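Local coordinates for chitin oligosaccharide binding protein NagB2 (Paenibacillus sp. FPU-7, PDB 7EHU) that binds chitin oligosaccharides such as N,N'-diacetylchitobiose and N,N',N''-triacetylchitotriose, probably as the solute-binding protein of a bacterial uptake system, at residues 33-38 / 69-74; 149-154 / 295-300; 309-314 / 385-390. One frame throughout, in Å; residues are numbered along the deposited sequence.

Interaction 1: 33-38 / 69-74. With NAG (2-acetamido-2-deoxy-beta-D-glucopyranose), chain B; NAG (2-acetamido-2-deoxy-beta-D-glucopyranose), chain C; NAG (2-acetamido-2-deoxy-beta-D-glucopyranose), chain D.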
loop_
_atom_site.group_PDB
_atom_site.type_symbol
_atom_site.label_atom_id
_atom_site.label_comp_id
_atom_site.label_asym_id
_atom_site.label_seq_id
_atom_site.Cartn_x
_atom_site.Cartn_y
_atom_site.Cartn_z
ATOM N N THR A 33 23.328 4.984 -5.829
ATOM C CA THR A 33 22.615 3.996 -5.041
ATOM C C THR A 33 21.139 4.050 -5.388
ATOM O O THR A 33 20.533 5.128 -5.444
ATOM C CB THR A 33 22.835 4.233 -3.555
ATOM O OG1 THR A 33 24.242 4.121 -3.294
ATOM C CG2 THR A 33 22.041 3.223 -2.704
ATOM N N LEU A 34 20.570 2.876 -5.628
ATOM C CA LEU A 34 19.161 2.708 -5.965
ATOM C C LEU A 34 18.538 1.893 -4.837
ATOM O O LEU A 34 18.732 0.673 -4.755
ATOM C CB LEU A 34 19.017 2.025 -7.323
ATOM C CG LEU A 34 17.652 2.120 -7.994
ATOM C CD1 LEU A 34 17.725 1.524 -9.400
ATOM C CD2 LEU A 34 16.539 1.437 -7.185
ATOM N N ARG A 35 17.829 2.590 -3.949
ATOM C CA ARG A 35 17.133 1.989 -2.822
ATOM C C ARG A 35 15.786 1.446 -3.274
ATOM O O ARG A 35 14.943 2.200 -3.770
ATOM C CB ARG A 35 16.945 3.042 -1.730
ATOM C CG ARG A 35 16.036 2.640 -0.572
ATOM C CD ARG A 35 16.638 1.602 0.380
ATOM N NE ARG A 35 17.987 1.973 0.750
ATOM C CZ ARG A 35 18.323 3.011 1.514
ATOM N NH1 ARG A 35 17.378 3.785 2.027
ATOM N NH2 ARG A 35 19.598 3.308 1.725
ATOM N N HIS A 36 15.566 0.147 -3.069
ATOM C CA HIS A 36 14.314 -0.483 -3.447
ATOM C C HIS A 36 13.878 -1.396 -2.307
ATOM O O HIS A 36 14.653 -1.694 -1.385
ATOM C CB HIS A 36 14.459 -1.276 -4.744
ATOM C CG HIS A 36 15.319 -2.478 -4.598
ATOM N ND1 HIS A 36 14.817 -3.711 -4.232
ATOM C CD2 HIS A 36 16.657 -2.643 -4.741
ATOM C CE1 HIS A 36 15.810 -4.574 -4.163
ATOM N NE2 HIS A 36 16.930 -3.960 -4.479
ATOM N N ILE A 37 12.628 -1.844 -2.374
ATOM C CA ILE A 37 12.014 -2.645 -1.319
ATOM C C ILE A 37 11.733 -4.076 -1.773
ATOM O O ILE A 37 11.035 -4.822 -1.073
ATOM C CB ILE A 37 10.751 -1.958 -0.765
ATOM C CG1 ILE A 37 9.704 -1.727 -1.871
ATOM C CG2 ILE A 37 11.113 -0.655 -0.075
ATOM C CD1 ILE A 37 8.357 -1.322 -1.317
ATOM N N ASN A 38 12.284 -4.500 -2.903
ATOM C CA ASN A 38 11.939 -5.800 -3.496
ATOM C C ASN A 38 12.851 -6.919 -3.009
ATOM O O ASN A 38 13.585 -7.536 -3.785
ATOM C CB ASN A 38 11.949 -5.675 -5.006
ATOM C CG ASN A 38 10.970 -4.659 -5.465
ATOM O OD1 ASN A 38 9.791 -4.742 -5.097
ATOM N ND2 ASN A 38 11.430 -3.662 -6.204
ATOM N N ASP A 69 20.310 -1.299 -3.389
ATOM C CA ASP A 69 20.273 -1.479 -1.941
ATOM C C ASP A 69 18.843 -1.880 -1.597
ATOM O O ASP A 69 17.964 -1.018 -1.466
ATOM C CB ASP A 69 20.676 -0.203 -1.223
ATOM C CG ASP A 69 20.847 -0.419 0.251
ATOM O OD1 ASP A 69 21.526 -1.397 0.613
ATOM O OD2 ASP A 69 20.248 0.332 1.048
ATOM N N GLY A 70 18.607 -3.184 -1.453
ATOM C CA GLY A 70 17.281 -3.683 -1.145
ATOM C C GLY A 70 17.064 -3.701 0.350
ATOM O O GLY A 70 17.852 -4.287 1.088
ATOM N N VAL A 71 15.981 -3.078 0.790
ATOM C CA VAL A 71 15.656 -2.941 2.207
ATOM C C VAL A 71 14.180 -3.279 2.389
ATOM O O VAL A 71 13.350 -2.890 1.562
ATOM C CB VAL A 71 15.952 -1.495 2.669
ATOM C CG1 VAL A 71 15.608 -1.282 4.118
ATOM C CG2 VAL A 71 17.428 -1.141 2.423
ATOM N N GLU A 72 13.853 -4.001 3.464
ATOM C CA GLU A 72 12.468 -4.325 3.764
ATOM C C GLU A 72 11.613 -3.069 3.829
ATOM O O GLU A 72 12.047 -2.036 4.328
ATOM C CB GLU A 72 12.386 -4.998 5.145
ATOM C CG GLU A 72 13.220 -6.238 5.406
ATOM C CD GLU A 72 13.448 -6.436 6.900
ATOM O OE1 GLU A 72 12.446 -6.670 7.608
ATOM O OE2 GLU A 72 14.616 -6.322 7.373
ATOM N N ASP A 73 10.366 -3.193 3.372
ATOM C CA ASP A 73 9.424 -2.083 3.286
ATOM C C ASP A 73 9.395 -1.211 4.543
ATOM O O ASP A 73 9.630 0.007 4.472
ATOM C CB ASP A 73 8.023 -2.600 2.873
ATOM C CG ASP A 73 7.450 -3.746 3.750
ATOM O OD1 ASP A 73 8.001 -4.142 4.786
ATOM O OD2 ASP A 73 6.395 -4.289 3.317
ATOM N N THR A 74 9.092 -1.796 5.700
ATOM C CA THR A 74 8.930 -0.973 6.899
ATOM C C THR A 74 10.252 -0.326 7.303
ATOM O O THR A 74 10.287 0.842 7.724
ATOM C CB THR A 74 8.418 -1.802 8.084
ATOM O OG1 THR A 74 9.324 -2.878 8.304
ATOM C CG2 THR A 74 7.006 -2.330 7.840
HETATM C C1 NAG B . 5.655 -6.852 -5.430
HETATM C C2 NAG B . 5.345 -7.071 -3.939
HETATM C C3 NAG B . 4.670 -5.844 -3.338
HETATM C C4 NAG B . 5.341 -4.544 -3.768
HETATM C C5 NAG B . 5.655 -4.546 -5.257
HETATM C C6 NAG B . 6.446 -3.343 -5.703
HETATM C C7 NAG B . 4.798 -9.377 -3.209
HETATM C C8 NAG B . 3.722 -10.432 -3.184
HETATM N N2 NAG B . 4.467 -8.222 -3.795
HETATM O O1 NAG B . 6.381 -7.917 -5.939
HETATM O O3 NAG B . 4.658 -5.996 -1.920
HETATM O O4 NAG B . 4.398 -3.484 -3.615
HETATM O O5 NAG B . 6.418 -5.707 -5.590
HETATM O O6 NAG B . 7.558 -3.103 -4.857
HETATM O O7 NAG B . 5.905 -9.552 -2.696
HETATM C C1 NAG C . 2.113 -0.139 1.504
HETATM C C2 NAG C . 2.526 0.592 2.759
HETATM C C3 NAG C . 1.306 1.181 3.466
HETATM C C4 NAG C . 0.501 2.044 2.500
HETATM C C5 NAG C . 0.157 1.252 1.242
HETATM C C6 NAG C . -0.553 2.075 0.188
HETATM C C7 NAG C . 4.571 -0.054 3.942
HETATM C C8 NAG C . 5.195 -1.015 4.918
HETATM N N2 NAG C . 3.282 -0.258 3.662
HETATM O O3 NAG C . 1.763 1.943 4.576
HETATM O O4 NAG C . -0.726 2.480 3.079
HETATM O O5 NAG C . 1.366 0.735 0.662
HETATM O O6 NAG C . 0.233 3.177 -0.241
HETATM O O7 NAG C . 5.205 0.875 3.440
HETATM C C1 NAG D . 4.532 -2.619 -2.498
HETATM C C2 NAG D . 3.631 -1.435 -2.801
HETATM C C3 NAG D . 3.484 -0.534 -1.578
HETATM C C4 NAG D . 3.146 -1.332 -0.327
HETATM C C5 NAG D . 4.149 -2.469 -0.186
HETATM C C6 NAG D . 3.893 -3.383 0.986
HETATM C C7 NAG D . 3.725 -0.717 -5.174
HETATM C C8 NAG D . 4.456 0.136 -6.159
HETATM N N2 NAG D . 4.174 -0.665 -3.912
HETATM O O3 NAG D . 2.478 0.423 -1.874
HETATM O O4 NAG D . 3.280 -0.495 0.818
HETATM O O5 NAG D . 4.084 -3.283 -1.363
HETATM O O6 NAG D . 4.925 -4.357 1.103
HETATM O O7 NAG D . 2.761 -1.403 -5.505
HETATM O O HOH W 1 9.611 -5.150 1.204
#
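Arg-35 and Asp-69 point the same way from parallel strands and meet in a salt bridge: NE of Arg-35 donates to OD2 of Asp-69 over 2.8 Å, on the anti side, and NH2 adds a weak second bond. Bends at chi2 and chi3 (72° and 48°) fold the arginine back, so CD of Arg-35 rests against CG2 of Val-71 at 3.5 Å. Lys-80 shares the same carboxylate oxygen and Glu-84 takes NH2 of the arginine, making a small charge network. On the other face the packing is tight: the His-36 ring lies over Gly-70, whose CA is 3.6 Å from the ring centroid in a CH-pi contact that leaves no room for a beta carbon. ND1 of His-36 accepts from N of Asn-38 at 3.0 Å; with an alanine in the histidine's place, Gly-70 would probably lose its cover and that N-H its acceptor, freeing the turn before the sugar.

Past the bond from Val-71 N to His-36 O (2.9 Å) the strands part, and a water bridges Ile-37 O and Asp-73 N. Gly-70 stays exposed, and Glu-72, the helix N-cap, turns away into solvent. Asn-38 OD1 accepts from O6 of the chain B NAG, Asp-73 OD2 from O6 of the chain D NAG. This is a beta-alpha-beta unit with ligand-binding loops at the carboxyl ends of its parallel strands, as in solute-binding proteins of this superfamily.

Interaction 2: 149-154 / 295-300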
loop_
_atom_site.group_PDB
_atom_site.type_symbol
_atom_site.label_atom_id
_atom_site.label_comp_id
_atom_site.label_asym_id
_atom_site.label_seq_id
_atom_site.Cartn_x
_atom_site.Cartn_y
_atom_site.Cartn_z
ATOM N N GLU A 149 -7.141 -1.508 -1.928
ATOM C CA GLU A 149 -7.202 -2.474 -0.838
ATOM C C GLU A 149 -8.620 -3.000 -0.736
ATOM O O GLU A 149 -9.572 -2.256 -0.960
ATOM C CB GLU A 149 -6.723 -1.876 0.497
ATOM C CG GLU A 149 -5.251 -1.473 0.456
ATOM C CD GLU A 149 -4.701 -0.905 1.731
ATOM O OE1 GLU A 149 -5.376 -0.978 2.794
ATOM O OE2 GLU A 149 -3.563 -0.360 1.660
ATOM N N GLY A 150 -8.725 -4.286 -0.411
ATOM C CA GLY A 150 -10.007 -4.953 -0.318
ATOM C C GLY A 150 -9.802 -6.374 0.159
ATOM O O GLY A 150 -8.697 -6.758 0.531
ATOM N N PHE A 151 -10.887 -7.154 0.157
ATOM C CA PHE A 151 -10.860 -8.538 0.628
ATOM C C PHE A 151 -10.645 -9.513 -0.520
ATOM O O PHE A 151 -11.527 -9.703 -1.358
ATOM C CB PHE A 151 -12.156 -8.908 1.344
ATOM C CG PHE A 151 -12.302 -8.313 2.710
ATOM C CD1 PHE A 151 -11.657 -8.858 3.807
ATOM C CD2 PHE A 151 -13.097 -7.193 2.898
ATOM C CE1 PHE A 151 -11.804 -8.303 5.072
ATOM C CE2 PHE A 151 -13.256 -6.646 4.155
ATOM C CZ PHE A 151 -12.613 -7.201 5.239
ATOM N N TYR A 152 -9.485 -10.152 -0.541
ATOM C CA TYR A 152 -9.347 -11.400 -1.264
ATOM C C TYR A 152 -10.077 -12.477 -0.457
ATOM O O TYR A 152 -10.038 -12.469 0.777
ATOM C CB TYR A 152 -7.874 -11.775 -1.351
ATOM C CG TYR A 152 -7.026 -10.858 -2.200
ATOM C CD1 TYR A 152 -6.840 -11.092 -3.556
ATOM C CD2 TYR A 152 -6.373 -9.766 -1.625
ATOM C CE1 TYR A 152 -6.023 -10.273 -4.327
ATOM C CE2 TYR A 152 -5.582 -8.960 -2.371
ATOM C CZ TYR A 152 -5.393 -9.214 -3.715
ATOM O OH TYR A 152 -4.563 -8.380 -4.436
ATOM N N TYR A 153 -10.756 -13.406 -1.123
ATOM C CA TYR A 153 -11.469 -14.437 -0.380
ATOM C C TYR A 153 -11.437 -15.767 -1.118
ATOM O O TYR A 153 -11.276 -15.844 -2.339
ATOM C CB TYR A 153 -12.895 -13.998 -0.002
ATOM C CG TYR A 153 -13.959 -14.193 -1.058
ATOM C CD1 TYR A 153 -14.148 -13.251 -2.063
ATOM C CD2 TYR A 153 -14.833 -15.276 -1.003
ATOM C CE1 TYR A 153 -15.148 -13.393 -2.989
ATOM C CE2 TYR A 153 -15.847 -15.428 -1.937
ATOM C CZ TYR A 153 -16.006 -14.480 -2.922
ATOM O OH TYR A 153 -17.010 -14.641 -3.832
ATOM N N ASN A 154 -11.555 -16.820 -0.324
ATOM C CA ASN A 154 -11.530 -18.195 -0.805
ATOM C C ASN A 154 -12.958 -18.640 -1.093
ATOM O O ASN A 154 -13.767 -18.796 -0.177
ATOM C CB ASN A 154 -10.833 -19.045 0.243
ATOM C CG ASN A 154 -10.628 -20.463 -0.195
ATOM O OD1 ASN A 154 -11.494 -21.065 -0.836
ATOM N ND2 ASN A 154 -9.451 -20.991 0.090
ATOM N N GLY A 295 -11.706 -15.125 -5.044
ATOM C CA GLY A 295 -12.478 -13.990 -5.500
ATOM C C GLY A 295 -12.073 -12.750 -4.733
ATOM O O GLY A 295 -11.089 -12.752 -3.971
ATOM N N TYR A 296 -12.855 -11.684 -4.885
ATOM C CA TYR A 296 -12.506 -10.409 -4.282
ATOM C C TYR A 296 -13.768 -9.605 -4.046
ATOM O O TYR A 296 -14.686 -9.650 -4.865
ATOM C CB TYR A 296 -11.601 -9.637 -5.228
ATOM C CG TYR A 296 -10.998 -8.370 -4.695
ATOM C CD1 TYR A 296 -9.796 -8.387 -4.001
ATOM C CD2 TYR A 296 -11.596 -7.132 -4.932
ATOM C CE1 TYR A 296 -9.209 -7.226 -3.569
ATOM C CE2 TYR A 296 -11.015 -5.964 -4.506
ATOM C CZ TYR A 296 -9.821 -6.018 -3.817
ATOM O OH TYR A 296 -9.227 -4.835 -3.437
ATOM N N PHE A 297 -13.788 -8.839 -2.955
ATOM C CA PHE A 297 -14.840 -7.856 -2.745
ATOM C C PHE A 297 -14.279 -6.643 -2.016
ATOM O O PHE A 297 -13.406 -6.766 -1.149
ATOM C CB PHE A 297 -16.086 -8.422 -2.029
ATOM C CG PHE A 297 -15.834 -9.089 -0.703
ATOM C CD1 PHE A 297 -15.509 -10.434 -0.632
ATOM C CD2 PHE A 297 -15.987 -8.370 0.494
ATOM C CE1 PHE A 297 -15.322 -11.065 0.599
ATOM C CE2 PHE A 297 -15.790 -8.994 1.731
ATOM C CZ PHE A 297 -15.461 -10.350 1.775
ATOM N N ARG A 298 -14.793 -5.474 -2.383
ATOM C CA ARG A 298 -14.418 -4.274 -1.675
ATOM C C ARG A 298 -15.066 -4.269 -0.292
ATOM O O ARG A 298 -15.996 -5.019 0.004
ATOM C CB ARG A 298 -14.770 -3.033 -2.481
ATOM C CG ARG A 298 -16.199 -2.623 -2.476
ATOM C CD ARG A 298 -16.345 -1.166 -2.995
ATOM N NE ARG A 298 -17.732 -0.884 -3.306
ATOM C CZ ARG A 298 -18.315 -1.098 -4.482
ATOM N NH1 ARG A 298 -17.635 -1.569 -5.516
ATOM N NH2 ARG A 298 -19.594 -0.816 -4.618
ATOM N N PHE A 299 -14.508 -3.456 0.580
ATOM C CA PHE A 299 -14.992 -3.377 1.946
ATOM C C PHE A 299 -16.510 -3.167 1.937
ATOM O O PHE A 299 -17.004 -2.317 1.192
ATOM C CB PHE A 299 -14.288 -2.234 2.692
ATOM C CG PHE A 299 -14.523 -2.297 4.172
ATOM C CD1 PHE A 299 -15.650 -1.707 4.738
ATOM C CD2 PHE A 299 -13.664 -3.004 4.997
ATOM C CE1 PHE A 299 -15.905 -1.821 6.086
ATOM C CE2 PHE A 299 -13.930 -3.119 6.341
ATOM C CZ PHE A 299 -15.047 -2.523 6.879
ATOM N N PRO A 300 -17.270 -3.919 2.730
ATOM C CA PRO A 300 -18.738 -3.843 2.650
ATOM C C PRO A 300 -19.317 -2.567 3.256
ATOM O O PRO A 300 -18.707 -1.897 4.085
ATOM C CB PRO A 300 -19.194 -5.060 3.461
ATOM C CG PRO A 300 -18.068 -5.281 4.453
ATOM C CD PRO A 300 -16.816 -4.950 3.683
HETATM O O HOH W 2 -12.147 -2.111 -0.034
#
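Phe-151 and Phe-297 face each other as a hydrogen-bonded pair where strands 138-154 and 294-297 run antiparallel in the large mixed sheet. Bonds in both directions join this pair, and likewise Tyr-153 with Gly-295. On one face Phe-151, Tyr-153 and Phe-297 form an aromatic cluster. CB of Phe-151 sits over the centre of the Phe-297 ring, 3.7 Å from its centroid, though the two rings, their planes 25° apart, barely overlap. Farther out, CE2 of Phe-151 lies against CD2 of Phe-299 (3.8 Å) and near CD of Pro-300. Phe-297, its CG between backbone N and carbonyl carbon (chi1 55°), turns an edge toward the face of Tyr-153 in an offset edge-to-face pair.

Glycines make the hollows. Tyr-153 drops its ring into the space beside Gly-295, with CD1 of Tyr-153 at 3.4 Å from C of Gly-295; a beta carbon there would clash. On the opposite face the phenol end of Tyr-296 fills the place a side chain would take at Gly-150, and its ring edge meets the face of Tyr-152 in a T-shaped pair. Helix 369-379 covers both tyrosines. Where the strands separate, a water bridges Glu-149 O (2.7 Å) and Phe-299 N (2.8 Å).

Interaction 3: 309-314 / 385-390. With NAG (2-acetamido-2-deoxy-beta-D-glucopyranose), chain C.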
loop_
_atom_site.group_PDB
_atom_site.type_symbol
_atom_site.label_atom_id
_atom_site.label_comp_id
_atom_site.label_asym_id
_atom_site.label_seq_id
_atom_site.Cartn_x
_atom_site.Cartn_y
_atom_site.Cartn_z
ATOM N N LEU A 309 -17.152 3.245 -1.235
ATOM C CA LEU A 309 -15.810 3.746 -1.475
ATOM C C LEU A 309 -14.803 2.601 -1.450
ATOM O O LEU A 309 -15.032 1.562 -0.840
ATOM C CB LEU A 309 -15.435 4.772 -0.404
ATOM C CG LEU A 309 -16.367 5.972 -0.291
ATOM C CD1 LEU A 309 -15.877 6.914 0.798
ATOM C CD2 LEU A 309 -16.461 6.718 -1.602
ATOM N N ILE A 310 -13.674 2.803 -2.113
ATOM C CA ILE A 310 -12.595 1.825 -2.080
ATOM C C ILE A 310 -11.286 2.537 -1.771
ATOM O O ILE A 310 -11.003 3.598 -2.326
ATOM C CB ILE A 310 -12.525 0.979 -3.369
ATOM C CG1 ILE A 310 -11.580 -0.216 -3.206
ATOM C CG2 ILE A 310 -12.151 1.841 -4.562
ATOM C CD1 ILE A 310 -11.673 -1.219 -4.343
ATOM N N ASN A 311 -10.503 1.977 -0.871
ATOM C CA ASN A 311 -9.186 2.540 -0.602
ATOM C C ASN A 311 -8.300 2.305 -1.819
ATOM O O ASN A 311 -8.163 1.162 -2.268
ATOM C CB ASN A 311 -8.614 1.836 0.627
ATOM C CG ASN A 311 -7.216 2.306 1.042
ATOM O OD1 ASN A 311 -6.449 1.506 1.566
ATOM N ND2 ASN A 311 -6.898 3.584 0.877
ATOM N N GLY A 312 -7.708 3.367 -2.364
ATOM C CA GLY A 312 -6.810 3.182 -3.490
ATOM C C GLY A 312 -6.236 4.496 -3.956
ATOM O O GLY A 312 -6.628 5.574 -3.500
ATOM N N GLY A 313 -5.305 4.383 -4.891
ATOM C CA GLY A 313 -4.617 5.545 -5.430
ATOM C C GLY A 313 -3.312 5.129 -6.081
ATOM O O GLY A 313 -3.092 3.957 -6.363
ATOM N N TRP A 314 -2.454 6.122 -6.289
ATOM C CA TRP A 314 -1.115 5.930 -6.849
ATOM C C TRP A 314 -0.158 6.570 -5.851
ATOM O O TRP A 314 0.015 7.783 -5.827
ATOM C CB TRP A 314 -1.001 6.519 -8.244
ATOM C CG TRP A 314 -1.748 5.692 -9.263
ATOM C CD1 TRP A 314 -1.234 4.681 -10.035
ATOM C CD2 TRP A 314 -3.133 5.785 -9.604
ATOM N NE1 TRP A 314 -2.208 4.150 -10.822
ATOM C CE2 TRP A 314 -3.380 4.814 -10.597
ATOM C CE3 TRP A 314 -4.186 6.600 -9.185
ATOM C CZ2 TRP A 314 -4.639 4.621 -11.169
ATOM C CZ3 TRP A 314 -5.441 6.415 -9.768
ATOM C CH2 TRP A 314 -5.650 5.431 -10.741
ATOM N N PHE A 385 -10.462 6.523 -1.898
ATOM C CA PHE A 385 -9.855 7.370 -0.894
ATOM C C PHE A 385 -8.424 6.899 -0.657
ATOM O O PHE A 385 -8.147 5.690 -0.695
ATOM C CB PHE A 385 -10.638 7.377 0.433
ATOM C CG PHE A 385 -10.808 6.033 1.082
ATOM C CD1 PHE A 385 -11.896 5.229 0.757
ATOM C CD2 PHE A 385 -9.910 5.591 2.046
ATOM C CE1 PHE A 385 -12.077 4.016 1.392
ATOM C CE2 PHE A 385 -10.092 4.382 2.669
ATOM C CZ PHE A 385 -11.172 3.599 2.345
ATOM N N PRO A 386 -7.497 7.814 -0.420
ATOM C CA PRO A 386 -6.103 7.417 -0.197
ATOM C C PRO A 386 -5.932 6.743 1.155
ATOM O O PRO A 386 -6.788 6.818 2.041
ATOM C CB PRO A 386 -5.361 8.759 -0.233
ATOM C CG PRO A 386 -6.365 9.729 0.296
ATOM C CD PRO A 386 -7.695 9.263 -0.258
ATOM N N ALA A 387 -4.806 6.059 1.309
ATOM C CA ALA A 387 -4.448 5.518 2.612
ATOM C C ALA A 387 -4.200 6.653 3.597
ATOM O O ALA A 387 -3.679 7.719 3.242
ATOM C CB ALA A 387 -3.213 4.639 2.520
ATOM N N PHE A 388 -4.575 6.420 4.860
ATOM C CA PHE A 388 -4.445 7.461 5.873
ATOM C C PHE A 388 -2.999 7.947 6.014
ATOM O O PHE A 388 -2.776 9.104 6.398
ATOM C CB PHE A 388 -4.982 6.983 7.233
ATOM C CG PHE A 388 -3.991 6.162 7.995
ATOM C CD1 PHE A 388 -3.720 4.858 7.630
ATOM C CD2 PHE A 388 -3.282 6.718 9.038
ATOM C CE1 PHE A 388 -2.755 4.136 8.297
ATOM C CE2 PHE A 388 -2.320 5.995 9.704
ATOM C CZ PHE A 388 -2.066 4.696 9.335
ATOM N N ASP A 389 -2.007 7.113 5.686
ATOM C CA ASP A 389 -0.602 7.504 5.839
ATOM C C ASP A 389 -0.133 8.451 4.753
ATOM O O ASP A 389 0.949 9.034 4.885
ATOM C CB ASP A 389 0.137 6.199 6.051
ATOM C CG ASP A 389 0.423 5.378 4.806
ATOM O OD1 ASP A 389 0.625 5.587 3.689
ATOM O OD2 ASP A 389 -0.615 4.591 4.816
ATOM N N ALA A 390 -0.975 8.714 3.750
ATOM C CA ALA A 390 -0.725 9.840 2.866
ATOM C C ALA A 390 -1.077 11.168 3.528
ATOM O O ALA A 390 -0.572 12.218 3.102
ATOM C CB ALA A 390 -1.551 9.705 1.587
HETATM C C1 NAG C . 2.113 -0.139 1.504
HETATM C C2 NAG C . 2.526 0.592 2.759
HETATM C C3 NAG C . 1.306 1.181 3.466
HETATM C C4 NAG C . 0.501 2.044 2.500
HETATM C C5 NAG C . 0.157 1.252 1.242
HETATM C C6 NAG C . -0.553 2.075 0.188
HETATM C C7 NAG C . 4.571 -0.054 3.942
HETATM C C8 NAG C . 5.195 -1.015 4.918
HETATM N N2 NAG C . 3.282 -0.258 3.662
HETATM O O3 NAG C . 1.763 1.943 4.576
HETATM O O4 NAG C . -0.726 2.480 3.079
HETATM O O5 NAG C . 1.366 0.735 0.662
HETATM O O6 NAG C . 0.233 3.177 -0.241
HETATM O O7 NAG C . 5.205 0.875 3.440
#
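The wall of the sugar pocket is tied to the central sheet where Asn-311, on strand 309-320, meets Phe-385 at the end of the short parallel strand 383-385. Phe-385 N donates to Ile-310 O over 3.0 Å. The carbonyl on the far side of Phe-385 is held twice: N of Gly-312 and ND2 of Asn-311 each approach Phe-385 O to 2.9 Å, and they come from opposite faces of the carbonyl plane. The side-chain bond is fairly straight, 157° at the hydrogen, and lies close to the plane of the Asn-311 amide. With CG anti to the backbone N (chi1 180°), the Asn-311 side chain crosses that of Phe-385 at about a right angle, and the amide and ring planes are 20° apart. That ring folds under the strand: its face lies beneath the Asn-311 backbone, CE1 of Phe-385 is 3.4 Å from N of Asn-311, and CB of Leu-309 meets its edge at 3.8 Å from CD1 of Phe-385. Helix 197-212 adds Ser-206 and Val-209 against the ring.

Pro-386, which has no N-H to give, follows directly, and the chain turns off toward the ligand. Its carbonyl is taken by Gln-217, and Asn-205 accepts from Phe-388 N. CB of Ala-387 then lies 3.3 Å from O4 of the NAG of chain C, and Asp-389 OD2 accepts a hydrogen from that hydroxyl at 2.7 Å. OD1 of Asp-389 forms a salt bridge with Arg-77, which probably stabilises the negative carboxylate. The chemistry thus implies a buried carbonyl satisfied by two donors, fixing where the loop leaves the sheet, and a carboxylate at its far end that accepts from the O4 hydroxyl, consistent with recognition of that end of the sugar.

Overall arrangement
All three contacts belong to one mixed sheet, with interactions 1 and 2 on opposite sides of the chain's centre, their own centres 28 Å apart. Interactions 1 and 3, about 23 Å apart between centres, do not touch but grip the same trisaccharide: Thr-74 and Asp-73 lie against the acetamido methyl of the chain C NAG, whose O4 end belongs to interaction 3. Interactions 2 and 3, with centres 16 Å apart, join directly. Glu-149 N lies 2.9 Å from Asn-311 O, a probable hydrogen bond, and Arg-298 packs on Leu-309 and Ile-310. The Glu-149 side chain comes within about 4 Å of a NAG, so interaction 2 also reaches the pocket's border.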